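Local coordinates for outer envelope protein 64, mitochondrial (Arabidopsis thaliana, PDB 6HPG), which probably acts as a chaperone receptor in the mitochondrial outer membrane, guiding Hsp90-dependent delivery of proteins for import, and is represented here by its C-terminal TPR domain, at residues 83-87 / 88-92. Numbering follows the deposited sequence.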
loop_
_atom_site.group_PDB
_atom_site.type_symbol
_atom_site.label_atom_id
_atom_site.label_comp_id
_atom_site.label_asym_id
_atom_site.label_seq_id
_atom_site.Cartn_x
_atom_site.Cartn_y
_atom_site.Cartn_z
ATOM N N ALA A 83 -6.353 1.997 5.702
ATOM C CA ALA A 83 -5.789 2.715 6.852
ATOM C C ALA A 83 -6.820 3.728 7.317
ATOM O O ALA A 83 -7.006 3.946 8.518
ATOM C CB ALA A 83 -4.463 3.416 6.505
ATOM N N ARG A 84 -7.480 4.362 6.354
ATOM C CA ARG A 84 -8.546 5.269 6.659
ATOM C C ARG A 84 -9.721 4.582 7.354
ATOM O O ARG A 84 -10.185 5.074 8.364
ATOM C CB ARG A 84 -9.001 5.980 5.406
ATOM C CG ARG A 84 -8.029 7.057 5.029
ATOM C CD ARG A 84 -8.323 7.517 3.624
ATOM N NE ARG A 84 -7.494 8.659 3.299
ATOM C CZ ARG A 84 -7.607 9.360 2.172
ATOM N NH1 ARG A 84 -8.506 9.033 1.219
ATOM N NH2 ARG A 84 -6.808 10.397 1.996
ATOM N N GLU A 85 -10.180 3.455 6.837
ATOM C CA GLU A 85 -11.282 2.737 7.486
ATOM C C GLU A 85 -10.909 2.312 8.923
ATOM O O GLU A 85 -11.768 2.304 9.818
ATOM C CB GLU A 85 -11.681 1.542 6.665
ATOM C CG GLU A 85 -12.794 0.750 7.281
ATOM C CD GLU A 85 -13.222 -0.393 6.415
ATOM O OE1 GLU A 85 -14.272 -0.999 6.733
ATOM O OE2 GLU A 85 -12.526 -0.699 5.414
ATOM N N SER A 86 -9.631 1.974 9.117
ATOM C CA SER A 86 -9.074 1.663 10.435
ATOM C C SER A 86 -9.078 2.881 11.339
ATOM O O SER A 86 -9.315 2.747 12.541
ATOM C CB SER A 86 -7.648 1.141 10.324
ATOM O OG SER A 86 -7.634 -0.147 9.750
ATOM N N LEU A 87 -8.793 4.057 10.771
ATOM C CA LEU A 87 -8.868 5.307 11.522
ATOM C C LEU A 87 -10.276 5.916 11.526
ATOM O O LEU A 87 -10.424 7.114 11.749
ATOM C CB LEU A 87 -7.843 6.310 10.981
ATOM C CG LEU A 87 -6.383 5.951 11.226
ATOM C CD1 LEU A 87 -5.509 6.951 10.492
ATOM C CD2 LEU A 87 -6.052 5.914 12.717
ATOM N N VAL A 88 -11.291 5.081 11.261
ATOM C CA VAL A 88 -12.718 5.436 11.282
ATOM C C VAL A 88 -13.045 6.666 10.385
ATOM O O VAL A 88 -14.012 7.380 10.630
ATOM C CB VAL A 88 -13.227 5.494 12.775
ATOM C CG1 VAL A 88 -14.691 5.930 12.923
ATOM C CG2 VAL A 88 -13.058 4.123 13.437
ATOM N N ARG A 89 -12.254 6.893 9.328
ATOM C CA ARG A 89 -12.515 7.979 8.382
ATOM C C ARG A 89 -13.169 7.382 7.143
ATOM O O ARG A 89 -12.536 7.238 6.074
ATOM C CB ARG A 89 -11.239 8.772 8.101
ATOM C CG ARG A 89 -11.022 9.832 9.172
ATOM C CD ARG A 89 -9.575 10.139 9.471
ATOM N NE ARG A 89 -8.881 10.686 8.305
ATOM C CZ ARG A 89 -7.926 10.072 7.591
ATOM N NH1 ARG A 89 -7.389 10.721 6.553
ATOM N NH2 ARG A 89 -7.487 8.832 7.889
ATOM N N TYR A 90 -14.437 7.010 7.323
ATOM C CA TYR A 90 -15.157 6.167 6.376
ATOM C C TYR A 90 -15.420 6.848 5.025
ATOM O O TYR A 90 -15.428 6.174 4.009
ATOM C CB TYR A 90 -16.490 5.677 6.935
ATOM C CG TYR A 90 -16.422 4.896 8.233
ATOM C CD1 TYR A 90 -15.663 3.743 8.332
ATOM C CD2 TYR A 90 -17.142 5.316 9.371
ATOM C CE1 TYR A 90 -15.599 3.036 9.517
ATOM C CE2 TYR A 90 -17.089 4.604 10.547
ATOM C CZ TYR A 90 -16.315 3.465 10.610
ATOM O OH TYR A 90 -16.232 2.755 11.763
ATOM N N LYS A 91 -15.634 8.159 5.030
ATOM C CA LYS A 91 -15.932 8.924 3.805
ATOM C C LYS A 91 -14.694 8.899 2.921
ATOM O O LYS A 91 -14.774 8.565 1.739
ATOM C CB LYS A 91 -16.378 10.386 4.134
ATOM C CG LYS A 91 -15.921 11.524 3.192
ATOM C CD LYS A 91 -16.983 11.959 2.178
ATOM C CE LYS A 91 -16.399 12.638 0.934
ATOM N NZ LYS A 91 -15.971 11.694 -0.146
ATOM N N GLU A 92 -13.553 9.231 3.521
ATOM C CA GLU A 92 -12.262 9.187 2.825
ATOM C C GLU A 92 -11.844 7.774 2.351
ATOM O O GLU A 92 -11.282 7.613 1.268
ATOM C CB GLU A 92 -11.190 9.801 3.717
ATOM C CG GLU A 92 -11.371 11.289 3.911
ATOM C CD GLU A 92 -10.599 11.794 5.109
ATOM O OE1 GLU A 92 -9.357 11.785 5.042
ATOM O OE2 GLU A 92 -11.240 12.191 6.109
#
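Arg-84 and Arg-89 meet where helix 74-86 ends and the chain turns into helix 90-103. These are the two helices of the third TPR repeat, and the turn between them opens with a Schellman motif. Val-88 has positive phi (54°). Arg-89 N bonds to Arg-84 O at 2.9 Å, with a nearly straight N-H (162°). The companion bond, from Val-88 N to Glu-85 O, is weak.

The Arg-84 side chain runs extended from CG to NE and reaches across to the next helix. There Arg-84 NH1 bonds to the backbone Glu-92 O at 3.1 Å, coming from above the carbonyl plane. CB of Glu-92 lies over one face of the guanidinium, 3.7 Å from Arg-84 CD. NH1 also forms a salt bridge with Asp-96, one turn further along helix 90-103. With an alanine in place of Arg-84, Glu-92 O would probably lose this side-chain donor and Asp-96 its charged mate.

The Arg-89 chain is kinked in the middle and runs alongside Leu-87, pointing the same way, and Arg-89 NH2 comes within 3.8 Å of Leu-87 CD1. This nitrogen salt-bridges Glu-60 of helix 56-69, tying the turn to the preceding repeat. Arg-89 NH2 lies against Arg-84 CG at 3.4 Å, and the two guanidinium planes stand almost perpendicular, 89° apart. The carboxylate of Glu-92 probably eases their like charges: OE1 forms a salt bridge with Arg-89 NH1 at 2.7 Å, though its hydrogen bond is weak. Glu-92 OE1 also sits above the rim of the Arg-84 guanidinium, 4.0 Å from Arg-84 NE, with no N-H pointing at it.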